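Trichosurin (PDB 2RA6) probably carries small hydrophobic molecules in milk whey, as a homodimeric lipocalin whose barrel pocket holds 4-ethylphenol here. Local coordinates at residues T30-S35 with E155-I160; K105-A110 with F129-N134. The protein carries 1 engineered substitution. All coordinates share one frame; numbering follows the deposited sequence.

Interaction 1 (T30-S35 with E155-I160); sequences TVVLAS and ENILDI
Ile160 lays its CD1 over the backbone and side chain of Thr30. CD1 sits 3.5 Å from Thr30 CG2, a tight carbon pair. Its chi1 of 64° sets CG1 between its own N and carbonyl carbon, which brings the end of the side chain back over Thr30. Thr30 OG1 is hydrogen-bonded to Ile51 N. On the face of Val32 and Ala34, Val32 CG1 meets Ile157 CG2 at 3.6 Å, the side chains crossing at a slant. Ala34 CB lies against Ile157 CG1. Phe143 and Phe147 of helix 137-148 cover this face. Leu33 and Leu158 form a hydrogen-bonded pair, and Leu158 N reaches Leu33 O at 2.7 Å in a nearly straight bond. Two hydrogen bonds join Ser35 to Asn156: Ser35 N to Asn156 O at 3.2 Å, and Asn156 ND2 to Ser35 O at 2.8 Å, in the plane of that carbonyl. Replacing Asn156 by an alanine would probably leave Ser35 O without this amide donor and the strand end less firmly fixed. Val31 and Val32 both face Leu128 in a classic beta bulge. Strand 157-159, which follows helix 137-148, pairs antiparallel with strand 29-35, the first barrel strand, as is characteristic of lipocalins.

Interaction 2 (K105-A110 with F129-N134); sequences KPNEYA and FGRTPN
Arg131 and Asn107 meet with their side chains at about a right angle. The guanidinium and amide planes stand 82° apart. Arg131 NH2 comes to 3.5 Å from Asn107 ND2, a close approach and not a bond. The polar link runs to the backbone instead: Arg131 NE gives a weak hydrogen bond of 3.4 Å to Asn107 O, which lies at the guanidinium edge and in its plane. Arg131 CG touches the same oxygen. The arginine chain bends at chi2 (-55°), which folds the group across the turn at Asn107. Its NH1 is hydrogen-bonded to His27 O, and Trp28 makes a cation-pi contact with it.

Beyond the turn, the strands pair. Ala110 and Phe129 are a hydrogen-bonded pair, with Phe129 N to Ala110 O at 2.8 Å and Ala110 N to Phe129 O at 3.0 Å. Their CB atoms lie 4.2 Å apart on the same face of the sheet, but the Phe129 ring extends past Ala110 to the bound 4-ethylphenol. Tyr109 and Gly130 form the neighbouring non-hydrogen-bonded pair. Tyr109 CB rests 3.3 Å from Phe129 O, and the ring then turns away toward Ile139 of helix 137-148. Tyr109 OH is hydrogen-bonded to Ser104 OG.

Lys105 O accepts from both Glu108 N and Tyr109 N, which ties down the turn leading into the strand. The chemistry is therefore split: two good backbone bonds hold the hairpin where it is buried, while at its more exposed end one weak bond links the arginine to the turn. The Arg131 charge is probably eased by His27 O and the Trp28 ring, and has the like charge of Arg26 close by.

In the fold
Interaction 1 and interaction 2 lie in one antiparallel sheet, with their centres about 15 Å apart. Strand 121-130 of interaction 2 is the neighbour of strand 29-35 of interaction 1, so the two contacts meet where these neighbouring strands pair. Thr30 OG1 packs on Phe129 CE1 at 3.4 Å, and Val31 CG2 lies 3.7 Å from Gly130 N. Phe129 belongs to the 4-ethylphenol pocket, and the nearest atoms of its side chain and the ligand are about 3 Å apart. The nearest atoms of the Thr30 side chain and the 4-ethylphenol are about 7 Å apart. Interaction 2 thus reaches the ligand directly, whereas interaction 1 touches Phe129 through Thr30 and brings the C-terminal strand onto the barrel.

Interaction 1 (T30-S35 with E155-I160)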
ATOM      1  N   THR B  30      16.288  13.518   3.574  1.00 10.95           N
ATOM      2  CA  THR B  30      14.853  13.562   3.323  1.00 11.15           C
ATOM      3  C   THR B  30      14.610  14.904   2.634  1.00 10.75           C
ATOM      4  O   THR B  30      14.993  15.952   3.150  1.00 12.73           O
ATOM      5  CB  THR B  30      14.054  13.486   4.629  1.00 12.26           C
ATOM      6  OG1 THR B  30      14.226  12.189   5.214  1.00 12.37           O
ATOM      7  CG2 THR B  30      12.568  13.727   4.365  1.00 12.94           C
ATOM      8  N   VAL B  31      13.973  14.866   1.467  1.00 11.03           N
ATOM      9  CA  VAL B  31      13.716  16.073   0.694  1.00 12.24           C
ATOM     10  C   VAL B  31      12.237  16.458   0.693  1.00 11.17           C
ATOM     11  O   VAL B  31      11.901  17.633   0.826  1.00 12.21           O
ATOM     12  CB  VAL B  31      14.218  15.884  -0.748  1.00 11.63           C
ATOM     13  CG1 VAL B  31      13.972  17.145  -1.564  1.00 13.13           C
ATOM     14  CG2 VAL B  31      15.716  15.556  -0.720  1.00 13.87           C
ATOM     15  N   VAL B  32      11.362  15.466   0.554  1.00 11.63           N
ATOM     16  CA  VAL B  32       9.925  15.721   0.564  1.00 11.37           C
ATOM     17  C   VAL B  32       9.199  14.639   1.354  1.00 11.35           C
ATOM     18  O   VAL B  32       9.553  13.465   1.289  1.00 12.11           O
ATOM     19  CB  VAL B  32       9.331  15.761  -0.868  1.00 12.84           C
ATOM     20  CG1 VAL B  32       7.873  16.251  -0.814  1.00 13.50           C
ATOM     21  CG2 VAL B  32      10.153  16.693  -1.753  1.00 13.84           C
ATOM     22  N   LEU B  33       8.203  15.058   2.127  1.00 11.35           N
ATOM     23  CA  LEU B  33       7.376  14.154   2.911  1.00 11.74           C
ATOM     24  C   LEU B  33       5.947  14.455   2.473  1.00 11.90           C
ATOM     25  O   LEU B  33       5.614  15.602   2.166  1.00 14.13           O
ATOM     26  CB  LEU B  33       7.515  14.450   4.407  1.00 13.15           C
ATOM     27  CG  LEU B  33       8.845  14.132   5.096  1.00 14.56           C
ATOM     28  CD1 LEU B  33       8.818  14.643   6.534  1.00 17.11           C
ATOM     29  CD2 LEU B  33       9.098  12.635   5.065  1.00 15.96           C
ATOM     30  N   ALA B  34       5.111  13.430   2.426  1.00 11.61           N
ATOM     31  CA  ALA B  34       3.718  13.617   2.040  1.00 11.10           C
ATOM     32  C   ALA B  34       2.924  12.563   2.772  1.00 12.85           C
ATOM     33  O   ALA B  34       3.406  11.455   2.998  1.00 13.53           O
ATOM     34  CB  ALA B  34       3.553  13.466   0.533  1.00 14.05           C
ATOM     35  N   SER B  35       1.712  12.910   3.180  1.00 12.36           N
ATOM     36  CA  SER B  35       0.904  11.950   3.908  1.00 12.83           C
ATOM     37  C   SER B  35      -0.572  12.227   3.798  1.00 14.03           C
ATOM     38  O   SER B  35      -0.989  13.360   3.565  1.00 13.76           O
ATOM     39  CB  SER B  35       1.287  11.948   5.388  1.00 13.33           C
ATOM     40  OG  SER B  35       0.517  11.000   6.121  1.00 15.82           O
ATOM     41  N   GLU B 155      -1.463  20.778   0.145  1.00 24.19           N
ATOM     42  CA  GLU B 155      -1.101  21.142   1.509  1.00 25.40           C
ATOM     43  C   GLU B 155      -0.565  19.971   2.321  1.00 24.51           C
ATOM     44  O   GLU B 155       0.074  20.172   3.352  1.00 25.82           O
ATOM     45  CB  GLU B 155      -2.313  21.744   2.222  1.00 28.86           C
ATOM     46  CG  GLU B 155      -2.826  23.023   1.591  1.00 34.04           C
ATOM     47  CD  GLU B 155      -4.185  23.428   2.131  1.00 37.57           C
ATOM     48  OE1 GLU B 155      -5.154  22.659   1.937  1.00 41.70           O
ATOM     49  OE2 GLU B 155      -4.282  24.512   2.745  1.00 38.96           O
ATOM     50  N   ASN B 156      -0.826  18.751   1.860  1.00 21.68           N
ATOM     51  CA  ASN B 156      -0.367  17.553   2.562  1.00 20.77           C
ATOM     52  C   ASN B 156       1.030  17.128   2.136  1.00 18.53           C
ATOM     53  O   ASN B 156       1.506  16.061   2.518  1.00 16.82           O
ATOM     54  CB  ASN B 156      -1.350  16.408   2.340  1.00 21.31           C
ATOM     55  CG  ASN B 156      -2.546  16.491   3.265  1.00 24.95           C
ATOM     56  OD1 ASN B 156      -3.084  17.571   3.503  1.00 28.98           O
ATOM     57  ND2 ASN B 156      -2.969  15.349   3.787  1.00 23.08           N
ATOM     58  N   ILE B 157       1.676  17.973   1.342  1.00 17.06           N
ATOM     59  CA  ILE B 157       3.031  17.718   0.875  1.00 18.06           C
ATOM     60  C   ILE B 157       3.934  18.737   1.558  1.00 17.34           C
ATOM     61  O   ILE B 157       3.639  19.935   1.561  1.00 19.56           O
ATOM     62  CB  ILE B 157       3.141  17.909  -0.650  1.00 18.62           C
ATOM     63  CG1 ILE B 157       2.280  16.875  -1.370  1.00 21.23           C
ATOM     64  CG2 ILE B 157       4.604  17.802  -1.081  1.00 19.67           C
ATOM     65  CD1 ILE B 157       2.111  17.144  -2.856  1.00 25.15           C
ATOM     66  N   LEU B 158       5.021  18.263   2.152  1.00 15.47           N
ATOM     67  CA  LEU B 158       5.963  19.146   2.817  1.00 15.84           C
ATOM     68  C   LEU B 158       7.343  18.995   2.200  1.00 15.59           C
ATOM     69  O   LEU B 158       7.988  17.966   2.365  1.00 15.74           O
ATOM     70  CB  LEU B 158       6.040  18.828   4.310  1.00 16.63           C
ATOM     71  CG  LEU B 158       4.743  19.005   5.102  1.00 18.40           C
ATOM     72  CD1 LEU B 158       4.978  18.639   6.561  1.00 18.52           C
ATOM     73  CD2 LEU B 158       4.269  20.450   4.982  1.00 19.61           C
ATOM     74  N   ASP B 159       7.781  20.019   1.475  1.00 15.71           N
ATOM     75  CA  ASP B 159       9.104  20.007   0.861  1.00 16.87           C
ATOM     76  C   ASP B 159      10.001  20.562   1.961  1.00 18.34           C
ATOM     77  O   ASP B 159       9.967  21.760   2.239  1.00 19.52           O
ATOM     78  CB  ASP B 159       9.129  20.947  -0.345  1.00 17.32           C
ATOM     79  CG  ASP B 159      10.472  20.964  -1.049  1.00 19.00           C
ATOM     80  OD1 ASP B 159      11.494  20.686  -0.393  1.00 20.33           O
ATOM     81  OD2 ASP B 159      10.505  21.273  -2.259  1.00 20.00           O
ATOM     82  N   ILE B 160      10.795  19.712   2.600  1.00 18.77           N
ATOM     83  CA  ILE B 160      11.636  20.204   3.682  1.00 20.46           C
ATOM     84  C   ILE B 160      13.028  20.644   3.253  1.00 21.33           C
ATOM     85  O   ILE B 160      13.859  20.987   4.093  1.00 20.20           O
ATOM     86  CB  ILE B 160      11.775  19.175   4.810  1.00 23.13           C
ATOM     87  CG1 ILE B 160      12.494  17.934   4.292  1.00 22.48           C
ATOM     88  CG2 ILE B 160      10.399  18.833   5.376  1.00 24.05           C
ATOM     89  CD1 ILE B 160      12.962  17.010   5.396  1.00 24.93           C
TER

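Interaction 2 (K105-A110 with F129-N134)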
ATOM      1  N   LYS B 105      15.725   6.232 -10.923  1.00 27.35           N
ATOM      2  CA  LYS B 105      17.124   6.648 -10.878  1.00 27.58           C
ATOM      3  C   LYS B 105      17.638   6.364  -9.469  1.00 26.88           C
ATOM      4  O   LYS B 105      17.811   7.276  -8.660  1.00 24.37           O
ATOM      5  CB  LYS B 105      17.244   8.139 -11.206  1.00 29.30           C
ATOM      6  CG  LYS B 105      16.945   8.462 -12.663  1.00 32.00           C
ATOM      7  CD  LYS B 105      17.101   9.945 -12.960  1.00 34.85           C
ATOM      8  CE  LYS B 105      15.934  10.748 -12.415  1.00 36.41           C
ATOM      9  NZ  LYS B 105      14.655  10.369 -13.081  1.00 37.34           N
ATOM     10  N   PRO B 106      17.903   5.082  -9.170  1.00 27.02           N
ATOM     11  CA  PRO B 106      18.389   4.592  -7.874  1.00 26.32           C
ATOM     12  C   PRO B 106      19.605   5.273  -7.261  1.00 26.11           C
ATOM     13  O   PRO B 106      19.763   5.273  -6.040  1.00 25.53           O
ATOM     14  CB  PRO B 106      18.619   3.102  -8.132  1.00 27.24           C
ATOM     15  CG  PRO B 106      18.961   3.061  -9.586  1.00 28.37           C
ATOM     16  CD  PRO B 106      17.949   4.008 -10.178  1.00 27.76           C
ATOM     17  N   ASN B 107      20.456   5.858  -8.098  1.00 27.01           N
ATOM     18  CA  ASN B 107      21.651   6.532  -7.600  1.00 28.08           C
ATOM     19  C   ASN B 107      21.392   8.015  -7.360  1.00 26.79           C
ATOM     20  O   ASN B 107      22.221   8.710  -6.772  1.00 27.77           O
ATOM     21  CB  ASN B 107      22.800   6.379  -8.600  1.00 31.78           C
ATOM     22  CG  ASN B 107      24.148   6.725  -7.994  1.00 35.48           C
ATOM     23  OD1 ASN B 107      25.121   6.961  -8.711  1.00 38.57           O
ATOM     24  ND2 ASN B 107      24.215   6.743  -6.665  1.00 36.54           N
ATOM     25  N   GLU B 108      20.241   8.494  -7.821  1.00 24.21           N
ATOM     26  CA  GLU B 108      19.886   9.898  -7.662  1.00 21.02           C
ATOM     27  C   GLU B 108      18.850  10.135  -6.563  1.00 18.25           C
ATOM     28  O   GLU B 108      18.957  11.098  -5.806  1.00 17.44           O
ATOM     29  CB  GLU B 108      19.362  10.468  -8.986  1.00 23.16           C
ATOM     30  CG  GLU B 108      20.437  10.718 -10.045  1.00 26.68           C
ATOM     31  CD  GLU B 108      19.884  11.394 -11.292  1.00 29.29           C
ATOM     32  OE1 GLU B 108      19.006  12.274 -11.153  1.00 31.36           O
ATOM     33  OE2 GLU B 108      20.334  11.063 -12.410  1.00 30.57           O
ATOM     34  N   TYR B 109      17.851   9.263  -6.477  1.00 17.01           N
ATOM     35  CA  TYR B 109      16.812   9.417  -5.464  1.00 15.45           C
ATOM     36  C   TYR B 109      16.206   8.084  -5.069  1.00 15.03           C
ATOM     37  O   TYR B 109      16.393   7.078  -5.746  1.00 14.53           O
ATOM     38  CB  TYR B 109      15.696  10.338  -5.981  1.00 15.17           C
ATOM     39  CG  TYR B 109      14.713   9.687  -6.944  1.00 16.64           C
ATOM     40  CD1 TYR B 109      13.568   9.033  -6.476  1.00 16.87           C
ATOM     41  CD2 TYR B 109      14.925   9.721  -8.319  1.00 17.23           C
ATOM     42  CE1 TYR B 109      12.663   8.432  -7.352  1.00 18.69           C
ATOM     43  CE2 TYR B 109      14.026   9.122  -9.205  1.00 18.84           C
ATOM     44  CZ  TYR B 109      12.901   8.479  -8.718  1.00 18.83           C
ATOM     45  OH  TYR B 109      12.014   7.873  -9.588  1.00 21.95           O
ATOM     46  N   ALA B 110      15.479   8.096  -3.959  1.00 14.02           N
ATOM     47  CA  ALA B 110      14.794   6.912  -3.476  1.00 13.15           C
ATOM     48  C   ALA B 110      13.414   7.348  -3.012  1.00 13.19           C
ATOM     49  O   ALA B 110      13.263   8.379  -2.347  1.00 14.55           O
ATOM     50  CB  ALA B 110      15.556   6.285  -2.316  1.00 14.56           C
ATOM     51  N   PHE B 129      13.750  10.731  -0.933  1.00 11.34           N
ATOM     52  CA  PHE B 129      15.119  10.937  -0.464  1.00 11.63           C
ATOM     53  C   PHE B 129      16.059  11.299  -1.599  1.00 11.22           C
ATOM     54  O   PHE B 129      15.921  10.792  -2.717  1.00 12.09           O
ATOM     55  CB  PHE B 129      15.698   9.672   0.173  1.00 12.98           C
ATOM     56  CG  PHE B 129      14.944   9.163   1.363  1.00 12.51           C
ATOM     57  CD1 PHE B 129      14.116   9.992   2.114  1.00 15.44           C
ATOM     58  CD2 PHE B 129      15.129   7.852   1.772  1.00 16.25           C
ATOM     59  CE1 PHE B 129      13.487   9.512   3.260  1.00 17.29           C
ATOM     60  CE2 PHE B 129      14.512   7.363   2.910  1.00 16.70           C
ATOM     61  CZ  PHE B 129      13.687   8.197   3.658  1.00 16.05           C
ATOM     62  N   GLY B 130      17.026  12.153  -1.289  1.00 12.06           N
ATOM     63  CA  GLY B 130      18.020  12.556  -2.268  1.00 12.73           C
ATOM     64  C   GLY B 130      19.417  12.320  -1.725  1.00 14.82           C
ATOM     65  O   GLY B 130      19.601  12.149  -0.515  1.00 13.83           O
ATOM     66  N   ARG B 131      20.403  12.286  -2.621  1.00 15.25           N
ATOM     67  CA  ARG B 131      21.798  12.095  -2.215  1.00 15.80           C
ATOM     68  C   ARG B 131      22.309  13.333  -1.494  1.00 15.94           C
ATOM     69  O   ARG B 131      23.266  13.262  -0.712  1.00 17.12           O
ATOM     70  CB  ARG B 131      22.692  11.828  -3.433  1.00 17.56           C
ATOM     71  CG  ARG B 131      22.545  10.442  -4.019  1.00 20.30           C
ATOM     72  CD  ARG B 131      22.773   9.385  -2.959  1.00 24.24           C
ATOM     73  NE  ARG B 131      22.880   8.054  -3.537  1.00 28.15           N
ATOM     74  CZ  ARG B 131      23.033   6.942  -2.826  1.00 29.30           C
ATOM     75  NH1 ARG B 131      23.094   7.002  -1.502  1.00 30.34           N
ATOM     76  NH2 ARG B 131      23.132   5.769  -3.443  1.00 30.89           N
ATOM     77  N   THR B 132      21.672  14.467  -1.780  1.00 14.92           N
ATOM     78  CA  THR B 132      22.016  15.740  -1.166  1.00 15.15           C
ATOM     79  C   THR B 132      20.719  16.340  -0.604  1.00 15.10           C
ATOM     80  O   THR B 132      19.632  15.782  -0.812  1.00 14.27           O
ATOM     81  CB  THR B 132      22.678  16.707  -2.186  1.00 15.56           C
ATOM     82  OG1 THR B 132      21.706  17.143  -3.144  1.00 17.80           O
ATOM     83  CG2 THR B 132      23.823  16.003  -2.924  1.00 16.74           C
ATOM     84  N   PRO B 133      20.808  17.481   0.099  1.00 14.89           N
ATOM     85  CA  PRO B 133      19.636  18.133   0.696  1.00 15.93           C
ATOM     86  C   PRO B 133      18.455  18.480  -0.201  1.00 15.30           C
ATOM     87  O   PRO B 133      17.347  18.689   0.293  1.00 17.56           O
ATOM     88  CB  PRO B 133      20.227  19.379   1.350  1.00 18.28           C
ATOM     89  CG  PRO B 133      21.612  18.952   1.691  1.00 17.11           C
ATOM     90  CD  PRO B 133      22.032  18.229   0.444  1.00 16.47           C
ATOM     91  N   ASN B 134      18.677  18.552  -1.506  1.00 15.40           N
ATOM     92  CA  ASN B 134      17.589  18.906  -2.415  1.00 14.81           C
ATOM     93  C   ASN B 134      17.600  17.988  -3.633  1.00 14.97           C
ATOM     94  O   ASN B 134      18.551  17.240  -3.846  1.00 16.83           O
ATOM     95  CB  ASN B 134      17.746  20.365  -2.864  1.00 15.46           C
ATOM     96  CG  ASN B 134      16.413  21.047  -3.151  1.00 15.58           C
ATOM     97  OD1 ASN B 134      15.406  20.393  -3.438  1.00 15.73           O
ATOM     98  ND2 ASN B 134      16.410  22.377  -3.091  1.00 17.97           N
TER